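Local coordinates for pectinesterase (Sitophilus oryzae, PDB 4PMH), which hydrolyses the methyl esters of pectin, releasing methanol and leaving polygalacturonate, and probably serves the weevil in digesting plant cell walls, at residues A[48-51]-A[52-55]; A[106-109]-A[110-113]; A[301-304]-A[305-309]; A[356-359]-A[360-363]. One frame throughout, in Å; residues are numbered along the deposited sequence.

Overall arrangement
All four are local contacts, set at the ends and in the loops of one right-handed parallel beta-helix. Contacts 1 and 4 lie on opposite sides of the chain's centre, their centres about 42 Å apart: residues 48-55 lead into and begin helix 51-61, beside strand 42-44 at one edge of the ten-stranded sheet, and residues 356-363 end strand 355-359 at the other. Contacts 2 and 3 belong to loops, the first beside the substrate residue Gln-177, assigned by similarity. Contact 2 is the most buried; the rest are mixed. Contacts 1 and 4 share a tyrosine face but differ in helix capping against a carboxylate-amide bond; contact 2 uses hydroxyl-to-carbonyl bonding, contact 3 a bridging water and reciprocal serine-backbone bonds.

Contact 1 of 4, residues A[48-51]-A[52-55]; sequences YNTI and QAAV
The ring of Tyr-48 lies over the backbone of Ala-54, whose CA sits 4.0 Å from the centroid of the Tyr-48 ring and 27° off its normal, a CH-pi contact with the face. CG is anti to the carbonyl carbon (chi1 -60°), which brings the CG end of the ring against the methyl of Ala-54 at 3.8 Å (CG to CB), while the CD1 side meets the methyl of Ala-53. Alanines suit both places, since they let an aromatic ring settle close to the helix. A serine in place of Tyr-48 would probably leave the CA and methyl of Ala-54 without their aromatic cover.

Thr-50 works on the backbone instead. With OG1 set between the backbone N and the carbonyl carbon (chi1 62°), its hydroxyl accepts from Ala-53 N at 3.2 Å (N to OG1), with an N-H...O angle of 149°. Ile-51 O then receives Val-55 N at 3.0 Å, the first regular turn, and CG2 of Ile-51 faces CG2 of Val-55 on the side packed against Val-80. Gln-52 reaches elsewhere, its OE1 accepting from Tyr-81 N.

A threonine hydroxyl that accepts the N-H three residues on is a classic N-cap, and here it opens helix 51-61, beside strand 42-44 at the end of the parallel beta-helix.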
ATOM      1  N   TYR A  48      11.016 -18.485 -18.936  1.00 14.77           N
ATOM      2  CA  TYR A  48       9.736 -17.800 -19.062  1.00 14.31           C
ATOM      3  C   TYR A  48      10.003 -16.436 -19.663  1.00 14.09           C
ATOM      4  O   TYR A  48      10.926 -15.767 -19.253  1.00 14.08           O
ATOM      5  CB  TYR A  48       9.028 -17.759 -17.665  1.00 14.00           C
ATOM      6  CG  TYR A  48       8.797 -19.161 -17.178  1.00 13.88           C
ATOM      7  CD1 TYR A  48       7.656 -19.859 -17.560  1.00 14.18           C
ATOM      8  CD2 TYR A  48       9.771 -19.847 -16.450  1.00 14.06           C
ATOM      9  CE1 TYR A  48       7.478 -21.175 -17.193  1.00 13.94           C
ATOM     10  CE2 TYR A  48       9.597 -21.168 -16.086  1.00 14.11           C
ATOM     11  CZ  TYR A  48       8.435 -21.821 -16.457  1.00 13.94           C
ATOM     12  OH  TYR A  48       8.204 -23.128 -16.178  1.00 13.77           O
ATOM     13  N   ASN A  49       9.248 -16.049 -20.695  1.00 14.39           N
ATOM     14  CA  ASN A  49       9.480 -14.762 -21.370  1.00 14.87           C
ATOM     15  C   ASN A  49       8.465 -13.678 -20.999  1.00 14.64           C
ATOM     16  O   ASN A  49       8.612 -12.542 -21.445  1.00 15.96           O
ATOM     17  CB  ASN A  49       9.528 -14.923 -22.908  1.00 14.88           C
ATOM     18  CG  ASN A  49      10.699 -15.779 -23.378  1.00 15.64           C
ATOM     19  OD1 ASN A  49      11.491 -16.262 -22.569  1.00 15.61           O
ATOM     20  ND2 ASN A  49      10.787 -15.994 -24.682  1.00 14.49           N
ATOM     21  N   THR A  50       7.417 -14.042 -20.256  1.00 14.14           N
ATOM     22  CA  THR A  50       6.606 -13.081 -19.514  1.00 13.93           C
ATOM     23  C   THR A  50       6.637 -13.508 -18.042  1.00 13.37           C
ATOM     24  O   THR A  50       6.866 -14.681 -17.735  1.00 13.73           O
ATOM     25  CB  THR A  50       5.153 -13.051 -19.997  1.00 14.02           C
ATOM     26  OG1 THR A  50       4.556 -14.333 -19.791  1.00 13.54           O
ATOM     27  CG2 THR A  50       5.064 -12.683 -21.469  1.00 14.24           C
ATOM     28  N   ILE A  51       6.382 -12.564 -17.142  1.00 12.40           N
ATOM     29  CA  ILE A  51       6.324 -12.875 -15.717  1.00 12.03           C
ATOM     30  C   ILE A  51       5.090 -13.719 -15.427  1.00 11.84           C
ATOM     31  O   ILE A  51       5.160 -14.708 -14.676  1.00 12.02           O
ATOM     32  CB  ILE A  51       6.335 -11.611 -14.826  1.00 12.01           C
ATOM     33  CG1 ILE A  51       7.584 -10.756 -15.095  1.00 11.91           C
ATOM     34  CG2 ILE A  51       6.274 -12.017 -13.338  1.00 11.71           C
ATOM     35  CD1 ILE A  51       7.429  -9.292 -14.737  1.00 11.84           C
ATOM     36  N   GLN A  52       3.964 -13.351 -16.049  1.00 12.15           N
ATOM     37  CA  GLN A  52       2.704 -14.080 -15.858  1.00 12.04           C
ATOM     38  C   GLN A  52       2.925 -15.566 -16.130  1.00 11.97           C
ATOM     39  O   GLN A  52       2.418 -16.397 -15.397  1.00 12.03           O
ATOM     40  CB  GLN A  52       1.576 -13.539 -16.758  1.00 12.44           C
ATOM     41  CG  GLN A  52       0.182 -14.014 -16.324  1.00 13.06           C
ATOM     42  CD  GLN A  52      -0.130 -13.626 -14.884  1.00 13.33           C
ATOM     43  OE1 GLN A  52      -0.032 -12.457 -14.516  1.00 12.64           O
ATOM     44  NE2 GLN A  52      -0.458 -14.616 -14.054  1.00 13.67           N
ATOM     45  N   ALA A  53       3.677 -15.887 -17.186  1.00 11.87           N
ATOM     46  CA  ALA A  53       3.943 -17.284 -17.541  1.00 12.22           C
ATOM     47  C   ALA A  53       4.660 -18.050 -16.434  1.00 11.48           C
ATOM     48  O   ALA A  53       4.378 -19.218 -16.212  1.00 11.13           O
ATOM     49  CB  ALA A  53       4.732 -17.388 -18.837  1.00 12.27           C
ATOM     50  N   ALA A  54       5.581 -17.397 -15.741  1.00 12.00           N
ATOM     51  CA  ALA A  54       6.284 -18.046 -14.628  1.00 12.48           C
ATOM     52  C   ALA A  54       5.320 -18.246 -13.445  1.00 12.72           C
ATOM     53  O   ALA A  54       5.347 -19.272 -12.800  1.00 12.63           O
ATOM     54  CB  ALA A  54       7.476 -17.224 -14.201  1.00 12.03           C
ATOM     55  N   VAL A  55       4.483 -17.235 -13.173  1.00 12.77           N
ATOM     56  CA  VAL A  55       3.492 -17.277 -12.093  1.00 12.64           C
ATOM     57  C   VAL A  55       2.532 -18.430 -12.347  1.00 12.60           C
ATOM     58  O   VAL A  55       2.251 -19.238 -11.443  1.00 12.28           O
ATOM     59  CB  VAL A  55       2.713 -15.940 -11.962  1.00 12.84           C
ATOM     60  CG1 VAL A  55       1.455 -16.094 -11.107  1.00 12.78           C
ATOM     61  CG2 VAL A  55       3.621 -14.850 -11.422  1.00 13.13           C
TER

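Contact 2 of 4, residues A[106-109]-A[110-113]; sequences NMPA and QTTP
Thr-111 turns back on Pro-108 and grips its carbonyl twice. The hydroxyl donates to Pro-108 O at 2.7 Å (OG1 to O), tilted 18° from the carbonyl plane, while Thr-111 N reaches Pro-108 O at 3.1 Å from well above that plane. The second bond closes a type I beta turn from Pro-108 to Thr-111; the first adds a side-chain clasp to it. OG1 can reach because it stands anti to the carbonyl carbon of its own residue (chi1 -60°), beside the backbone N.

This is the tight half of the contact. The proline ring and the threonine side chain meet at about a right angle, with Pro-108 CD 3.2 Å from Thr-111 OG1, and CG of Met-107 approaches the same oxygen more loosely at 3.7 Å. Proline has no N-H that would need a partner next to Thr-111 OG1, and its carbonyl remains to accept both bonds; threonine supplies the hydroxyl at the turn's last position.

The other half is looser and partly open to solvent. Gln-110, bent at chi2 (69°), folds back so that OE1 lies 3.6 Å from Pro-108 CB, a van der Waals approach. Its NE2 donates to OE1 of Gln-177, a substrate-binding residue by similarity, so the turn lies beside the probable substrate cleft.

The loop runs between strand 101-105 and helix 113-120. Met-107 packs its side chain on Tyr-116 and Leu-119 of that helix, its carbonyl is held by Asn-168 at the end of strand 165-168, and Thr-112 caps the helix by accepting from Ala-115 N.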
ATOM      1  N   ASN A 106       1.819   2.637 -17.765  1.00 15.33           N
ATOM      2  CA  ASN A 106       1.042   3.885 -17.595  1.00 15.93           C
ATOM      3  C   ASN A 106      -0.412   3.476 -17.798  1.00 16.26           C
ATOM      4  O   ASN A 106      -0.902   3.402 -18.928  1.00 14.82           O
ATOM      5  CB  ASN A 106       1.464   4.937 -18.640  1.00 16.89           C
ATOM      6  CG  ASN A 106       0.734   6.279 -18.496  1.00 17.76           C
ATOM      7  OD1 ASN A 106      -0.324   6.393 -17.879  1.00 15.96           O
ATOM      8  ND2 ASN A 106       1.296   7.304 -19.134  1.00 19.67           N
ATOM      9  N   MET A 107      -1.092   3.171 -16.699  1.00 16.37           N
ATOM     10  CA  MET A 107      -2.400   2.536 -16.769  1.00 16.15           C
ATOM     11  C   MET A 107      -3.265   3.026 -15.632  1.00 16.03           C
ATOM     12  O   MET A 107      -3.403   2.344 -14.604  1.00 16.39           O
ATOM     13  CB  MET A 107      -2.262   1.010 -16.720  1.00 16.68           C
ATOM     14  CG  MET A 107      -3.556   0.271 -17.075  1.00 17.16           C
ATOM     15  SD  MET A 107      -3.317  -1.502 -17.340  1.00 18.30           S
ATOM     16  CE  MET A 107      -3.153  -2.098 -15.663  1.00 17.94           C
ATOM     17  N   PRO A 108      -3.857   4.218 -15.801  1.00 15.79           N
ATOM     18  CA  PRO A 108      -4.756   4.746 -14.773  1.00 15.54           C
ATOM     19  C   PRO A 108      -6.111   4.030 -14.690  1.00 14.66           C
ATOM     20  O   PRO A 108      -6.471   3.247 -15.574  1.00 13.58           O
ATOM     21  CB  PRO A 108      -4.953   6.209 -15.202  1.00 16.09           C
ATOM     22  CG  PRO A 108      -4.824   6.176 -16.700  1.00 15.86           C
ATOM     23  CD  PRO A 108      -3.758   5.121 -16.969  1.00 16.13           C
ATOM     24  N   ALA A 109      -6.848   4.313 -13.620  1.00 14.59           N
ATOM     25  CA  ALA A 109      -8.232   3.829 -13.474  1.00 14.83           C
ATOM     26  C   ALA A 109      -9.097   4.261 -14.660  1.00 15.30           C
ATOM     27  O   ALA A 109     -10.080   3.589 -14.996  1.00 14.67           O
ATOM     28  CB  ALA A 109      -8.851   4.353 -12.199  1.00 14.66           C
ATOM     29  N   GLN A 110      -8.722   5.380 -15.275  1.00 15.91           N
ATOM     30  CA  GLN A 110      -9.502   5.978 -16.360  1.00 17.09           C
ATOM     31  C   GLN A 110      -9.282   5.270 -17.697  1.00 17.70           C
ATOM     32  O   GLN A 110      -9.963   5.569 -18.685  1.00 17.81           O
ATOM     33  CB  GLN A 110      -9.178   7.480 -16.447  1.00 18.39           C
ATOM     34  CG  GLN A 110      -9.739   8.327 -15.296  1.00 18.91           C
ATOM     35  CD  GLN A 110      -9.091   8.084 -13.927  1.00 20.04           C
ATOM     36  OE1 GLN A 110      -7.911   7.702 -13.811  1.00 19.21           O
ATOM     37  NE2 GLN A 110      -9.859   8.345 -12.874  1.00 21.30           N
ATOM     38  N   THR A 111      -8.323   4.343 -17.743  1.00 16.27           N
ATOM     39  CA  THR A 111      -8.100   3.521 -18.914  1.00 16.11           C
ATOM     40  C   THR A 111      -9.381   2.873 -19.414  1.00 15.49           C
ATOM     41  O   THR A 111     -10.142   2.288 -18.644  1.00 14.85           O
ATOM     42  CB  THR A 111      -7.084   2.401 -18.598  1.00 15.73           C
ATOM     43  OG1 THR A 111      -5.848   2.989 -18.191  1.00 15.96           O
ATOM     44  CG2 THR A 111      -6.837   1.540 -19.808  1.00 16.32           C
ATOM     45  N   THR A 112      -9.621   2.936 -20.714  1.00 15.79           N
ATOM     46  CA  THR A 112     -10.781   2.245 -21.228  1.00 15.94           C
ATOM     47  C   THR A 112     -10.487   0.757 -21.296  1.00 16.15           C
ATOM     48  O   THR A 112      -9.347   0.361 -21.461  1.00 15.86           O
ATOM     49  CB  THR A 112     -11.199   2.717 -22.635  1.00 16.10           C
ATOM     50  OG1 THR A 112     -10.244   2.268 -23.587  1.00 17.41           O
ATOM     51  CG2 THR A 112     -11.334   4.224 -22.688  1.00 16.68           C
ATOM     52  N   PRO A 113     -11.528  -0.078 -21.172  1.00 17.79           N
ATOM     53  CA  PRO A 113     -11.342  -1.511 -21.341  1.00 18.40           C
ATOM     54  C   PRO A 113     -10.739  -1.944 -22.664  1.00 18.04           C
ATOM     55  O   PRO A 113      -9.966  -2.901 -22.679  1.00 16.48           O
ATOM     56  CB  PRO A 113     -12.755  -2.063 -21.183  1.00 19.11           C
ATOM     57  CG  PRO A 113     -13.354  -1.128 -20.198  1.00 18.87           C
ATOM     58  CD  PRO A 113     -12.851   0.226 -20.613  1.00 17.88           C
TER

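Contact 3 of 4, residues A[301-304]-A[305-309]; sequences AYVP and GTSPN
Tyr-302, before a type II beta turn from Val-303 to Thr-306, reaches Ser-307, Pro-308 and Asn-309 in the loop between strands 286-290 and 311-315. From CB the side chain runs with CG anti to the backbone N (chi1 -179°). CD1 lies 3.5 Å from Ser-307 CB, CE1 meets Pro-308 O at the ring edge, in plane, at 3.3 Å, and OH ends beside the Asn-309 side chain, whose amide is turned 68° from the ring. That OH bonds to Asp-351 O and accepts from a water, while Arg-336 makes a cation-pi contact with the ring. A leucine here would probably cost the water one of its three partners and Asp-351 O its hydroxyl bond, and leave Arg-336 without its ring.

Val-303 and Ser-307 bind reciprocally: Val-303 N donates to the small hydroxyl, Ser-307 OG, at 2.8 Å, and Ser-307 N to Val-303 O, in the carbonyl plane. Val-303 O also takes Thr-306 N from above that plane, closing the turn. Gly-305, third in the turn, has positive phi (92°), where a side chain would strike Pro-304 O. The water also accepts from Gly-305 N and donates to Ser-307 O at 2.7 Å.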
ATOM      1  N   ALA A 301     -23.446  10.968   6.187  1.00 23.65           N
ATOM      2  CA  ALA A 301     -23.700   9.525   6.097  1.00 23.58           C
ATOM      3  C   ALA A 301     -22.793   8.673   6.980  1.00 22.35           C
ATOM      4  O   ALA A 301     -22.946   7.452   7.022  1.00 21.39           O
ATOM      5  CB  ALA A 301     -23.612   9.068   4.651  1.00 23.52           C
ATOM      6  N   TYR A 302     -21.870   9.309   7.692  1.00 21.38           N
ATOM      7  CA  TYR A 302     -20.929   8.587   8.559  1.00 20.84           C
ATOM      8  C   TYR A 302     -21.623   8.037   9.816  1.00 20.41           C
ATOM      9  O   TYR A 302     -22.242   8.781  10.581  1.00 19.52           O
ATOM     10  CB  TYR A 302     -19.733   9.482   8.940  1.00 20.75           C
ATOM     11  CG  TYR A 302     -18.714   8.782   9.814  1.00 20.46           C
ATOM     12  CD1 TYR A 302     -17.761   7.929   9.278  1.00 21.21           C
ATOM     13  CD2 TYR A 302     -18.725   8.965  11.181  1.00 20.91           C
ATOM     14  CE1 TYR A 302     -16.834   7.278  10.095  1.00 21.16           C
ATOM     15  CE2 TYR A 302     -17.823   8.320  11.991  1.00 21.17           C
ATOM     16  CZ  TYR A 302     -16.880   7.476  11.440  1.00 21.18           C
ATOM     17  OH  TYR A 302     -15.984   6.863  12.290  1.00 23.45           O
ATOM     18  N   VAL A 303     -21.520   6.722   9.998  1.00 20.34           N
ATOM     19  CA  VAL A 303     -22.068   6.024  11.141  1.00 21.04           C
ATOM     20  C   VAL A 303     -20.925   5.471  12.004  1.00 20.82           C
ATOM     21  O   VAL A 303     -20.303   4.468  11.639  1.00 18.86           O
ATOM     22  CB  VAL A 303     -22.974   4.856  10.692  1.00 21.70           C
ATOM     23  CG1 VAL A 303     -23.594   4.159  11.893  1.00 21.92           C
ATOM     24  CG2 VAL A 303     -24.067   5.366   9.764  1.00 22.48           C
ATOM     25  N   PRO A 304     -20.635   6.135  13.141  1.00 21.26           N
ATOM     26  CA  PRO A 304     -19.565   5.686  14.050  1.00 21.66           C
ATOM     27  C   PRO A 304     -19.780   4.255  14.512  1.00 21.57           C
ATOM     28  O   PRO A 304     -20.872   3.928  14.975  1.00 21.78           O
ATOM     29  CB  PRO A 304     -19.660   6.651  15.240  1.00 22.04           C
ATOM     30  CG  PRO A 304     -20.394   7.845  14.736  1.00 22.25           C
ATOM     31  CD  PRO A 304     -21.249   7.409  13.576  1.00 21.54           C
ATOM     32  N   GLY A 305     -18.766   3.408  14.351  1.00 20.15           N
ATOM     33  CA  GLY A 305     -18.877   1.977  14.666  1.00 20.67           C
ATOM     34  C   GLY A 305     -19.293   1.073  13.509  1.00 20.42           C
ATOM     35  O   GLY A 305     -19.140  -0.144  13.596  1.00 21.12           O
ATOM     36  N   THR A 306     -19.823   1.658  12.429  1.00 19.95           N
ATOM     37  CA  THR A 306     -20.223   0.902  11.247  1.00 20.10           C
ATOM     38  C   THR A 306     -19.403   1.339  10.017  1.00 20.09           C
ATOM     39  O   THR A 306     -18.856   0.480   9.302  1.00 21.18           O
ATOM     40  CB  THR A 306     -21.740   1.049  10.986  1.00 21.61           C
ATOM     41  OG1 THR A 306     -22.473   0.534  12.109  1.00 22.00           O
ATOM     42  CG2 THR A 306     -22.162   0.308   9.736  1.00 22.90           C
ATOM     43  N   SER A 307     -19.322   2.652   9.772  1.00 18.02           N
ATOM     44  CA  SER A 307     -18.503   3.193   8.687  1.00 17.47           C
ATOM     45  C   SER A 307     -17.020   2.916   8.938  1.00 16.57           C
ATOM     46  O   SER A 307     -16.626   2.723  10.084  1.00 15.85           O
ATOM     47  CB  SER A 307     -18.739   4.686   8.502  1.00 17.15           C
ATOM     48  OG  SER A 307     -20.115   4.977   8.310  1.00 17.20           O
ATOM     49  N   PRO A 308     -16.201   2.870   7.865  1.00 16.47           N
ATOM     50  CA  PRO A 308     -14.763   2.712   8.064  1.00 15.84           C
ATOM     51  C   PRO A 308     -14.236   3.841   8.913  1.00 15.02           C
ATOM     52  O   PRO A 308     -14.796   4.948   8.888  1.00 14.47           O
ATOM     53  CB  PRO A 308     -14.175   2.843   6.654  1.00 16.44           C
ATOM     54  CG  PRO A 308     -15.298   2.652   5.709  1.00 17.22           C
ATOM     55  CD  PRO A 308     -16.558   3.010   6.439  1.00 16.93           C
ATOM     56  N   ASN A 309     -13.193   3.568   9.681  1.00 13.93           N
ATOM     57  CA  ASN A 309     -12.530   4.622  10.396  1.00 13.65           C
ATOM     58  C   ASN A 309     -11.045   4.326  10.456  1.00 12.53           C
ATOM     59  O   ASN A 309     -10.549   3.647  11.374  1.00 12.34           O
ATOM     60  CB  ASN A 309     -13.156   4.830  11.780  1.00 14.17           C
ATOM     61  CG  ASN A 309     -12.718   6.126  12.433  1.00 14.79           C
ATOM     62  OD1 ASN A 309     -12.420   7.142  11.768  1.00 13.72           O
ATOM     63  ND2 ASN A 309     -12.663   6.092  13.759  1.00 15.88           N
TER
HETATM   64  O   HOH W   1     -16.769   4.176  12.407  1.00 18.96           O
HETATM   65  O   HOH W   2     -22.263   1.297  14.758  1.00 39.03           O

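Contact 4 of 4, residues A[356-359]-A[360-363]; sequences FWEY and NNSG
The chain leaves its extended strand at Tyr-359 and turns at Asn-360, whose left-handed backbone (phi 61°, psi 41°) swings Asn-361 back toward Glu-358. Asparagine tolerates such angles better than most residues.

Glu-358 and Asn-361 then meet with their side chains at about a right angle and the carboxylate and amide nearly coplanar, 19° apart. ND2 of Asn-361 donates to OE2 of Glu-358 at 3.0 Å; OE2 receives it on its anti lone pair and lies nearly in the amide plane of Asn-361. The same carboxylate holds Arg-10 in a salt bridge through OE1 and takes a bond from Gln-2, so the buried charge is probably well compensated.

Tyr-359 and Asn-360 lie side by side. With CG anti to the backbone N, the ring offers its face to Asn-360 CB, 3.8 Å from the centroid of the Tyr-359 ring, a CH-pi contact offset toward the rim. Beyond that methylene the amide of Asn-360 donates to Glu-316.

Strand 355-359 is one of the two edge strands of the ten-stranded parallel sheet and pairs with strand 311-315. Asn-361 OD1 accepts from Ser-317 N and its ND2 also reaches Ile-314 O, while Tyr-359 packs on Ala-15 and Ser-18 of helix 15-18.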
ATOM      1  N   PHE A 356      -5.758   8.343  14.034  1.00 12.57           N
ATOM      2  CA  PHE A 356      -4.417   8.619  13.572  1.00 12.40           C
ATOM      3  C   PHE A 356      -3.582   9.084  14.754  1.00 12.43           C
ATOM      4  O   PHE A 356      -3.935  10.048  15.424  1.00 12.14           O
ATOM      5  CB  PHE A 356      -4.432   9.722  12.511  1.00 12.38           C
ATOM      6  CG  PHE A 356      -5.326   9.450  11.337  1.00 12.44           C
ATOM      7  CD1 PHE A 356      -5.556   8.166  10.886  1.00 12.68           C
ATOM      8  CD2 PHE A 356      -5.928  10.501  10.677  1.00 12.51           C
ATOM      9  CE1 PHE A 356      -6.369   7.931   9.791  1.00 12.89           C
ATOM     10  CE2 PHE A 356      -6.751  10.281   9.587  1.00 12.75           C
ATOM     11  CZ  PHE A 356      -6.972   8.997   9.146  1.00 12.89           C
ATOM     12  N   TRP A 357      -2.487   8.384  15.027  1.00 12.55           N
ATOM     13  CA  TRP A 357      -1.690   8.673  16.218  1.00 12.54           C
ATOM     14  C   TRP A 357      -0.206   8.584  15.943  1.00 12.75           C
ATOM     15  O   TRP A 357       0.225   7.930  15.006  1.00 12.37           O
ATOM     16  CB  TRP A 357      -2.006   7.685  17.354  1.00 12.49           C
ATOM     17  CG  TRP A 357      -3.459   7.291  17.491  1.00 12.33           C
ATOM     18  CD1 TRP A 357      -4.073   6.196  16.929  1.00 12.50           C
ATOM     19  CD2 TRP A 357      -4.451   7.955  18.256  1.00 12.42           C
ATOM     20  NE1 TRP A 357      -5.391   6.160  17.288  1.00 13.17           N
ATOM     21  CE2 TRP A 357      -5.657   7.226  18.106  1.00 13.04           C
ATOM     22  CE3 TRP A 357      -4.454   9.108  19.049  1.00 12.41           C
ATOM     23  CZ2 TRP A 357      -6.858   7.620  18.717  1.00 12.53           C
ATOM     24  CZ3 TRP A 357      -5.638   9.494  19.647  1.00 12.57           C
ATOM     25  CH2 TRP A 357      -6.828   8.737  19.481  1.00 12.55           C
ATOM     26  N   GLU A 358       0.582   9.210  16.808  1.00 13.16           N
ATOM     27  CA  GLU A 358       2.032   9.125  16.710  1.00 13.27           C
ATOM     28  C   GLU A 358       2.643   8.791  18.062  1.00 13.37           C
ATOM     29  O   GLU A 358       2.033   9.055  19.078  1.00 12.69           O
ATOM     30  CB  GLU A 358       2.589  10.453  16.276  1.00 13.44           C
ATOM     31  CG  GLU A 358       2.230  10.851  14.869  1.00 13.54           C
ATOM     32  CD  GLU A 358       2.666  12.260  14.620  1.00 13.90           C
ATOM     33  OE1 GLU A 358       1.783  13.118  14.625  1.00 14.47           O
ATOM     34  OE2 GLU A 358       3.884  12.512  14.495  1.00 13.28           O
ATOM     35  N   TYR A 359       3.869   8.276  18.062  1.00 13.61           N
ATOM     36  CA  TYR A 359       4.611   8.101  19.306  1.00 14.09           C
ATOM     37  C   TYR A 359       6.096   8.222  19.010  1.00 14.64           C
ATOM     38  O   TYR A 359       6.621   7.443  18.217  1.00 14.10           O
ATOM     39  CB  TYR A 359       4.364   6.715  19.912  1.00 14.70           C
ATOM     40  CG  TYR A 359       5.203   6.449  21.162  1.00 16.32           C
ATOM     41  CD1 TYR A 359       4.964   7.144  22.330  1.00 16.74           C
ATOM     42  CD2 TYR A 359       6.211   5.488  21.169  1.00 17.56           C
ATOM     43  CE1 TYR A 359       5.714   6.916  23.476  1.00 18.25           C
ATOM     44  CE2 TYR A 359       6.976   5.256  22.320  1.00 18.98           C
ATOM     45  CZ  TYR A 359       6.722   5.984  23.458  1.00 19.38           C
ATOM     46  OH  TYR A 359       7.455   5.775  24.620  1.00 23.17           O
ATOM     47  N   ASN A 360       6.768   9.183  19.643  1.00 15.34           N
ATOM     48  CA  ASN A 360       8.230   9.219  19.670  1.00 16.09           C
ATOM     49  C   ASN A 360       8.884   9.333  18.299  1.00 15.11           C
ATOM     50  O   ASN A 360       9.886   8.675  18.009  1.00 14.20           O
ATOM     51  CB  ASN A 360       8.729   7.960  20.399  1.00 18.46           C
ATOM     52  CG  ASN A 360      10.124   8.116  20.948  1.00 20.50           C
ATOM     53  OD1 ASN A 360      10.618   9.230  21.107  1.00 22.98           O
ATOM     54  ND2 ASN A 360      10.763   6.996  21.270  1.00 23.17           N
ATOM     55  N   ASN A 361       8.302  10.164  17.446  1.00 14.55           N
ATOM     56  CA  ASN A 361       8.894  10.463  16.156  1.00 13.84           C
ATOM     57  C   ASN A 361       9.912  11.597  16.304  1.00 14.40           C
ATOM     58  O   ASN A 361       9.972  12.275  17.332  1.00 13.95           O
ATOM     59  CB  ASN A 361       7.802  10.827  15.144  1.00 13.40           C
ATOM     60  CG  ASN A 361       6.842   9.688  14.890  1.00 13.23           C
ATOM     61  OD1 ASN A 361       7.252   8.525  14.820  1.00 12.94           O
ATOM     62  ND2 ASN A 361       5.537  10.013  14.774  1.00 13.38           N
ATOM     63  N   SER A 362      10.750  11.766  15.295  1.00 15.39           N
ATOM     64  CA  SER A 362      11.735  12.818  15.308  1.00 16.49           C
ATOM     65  C   SER A 362      11.880  13.379  13.931  1.00 16.65           C
ATOM     66  O   SER A 362      11.177  12.937  13.004  1.00 16.65           O
ATOM     67  CB  SER A 362      13.068  12.290  15.845  1.00 17.29           C
ATOM     68  OG  SER A 362      13.499  11.182  15.096  1.00 18.72           O
ATOM     69  N   GLY A 363      12.782  14.363  13.802  1.00 17.25           N
ATOM     70  CA  GLY A 363      13.000  15.079  12.548  1.00 16.73           C
ATOM     71  C   GLY A 363      12.250  16.389  12.528  1.00 16.27           C
ATOM     72  O   GLY A 363      11.496  16.708  13.447  1.00 16.28           O
TER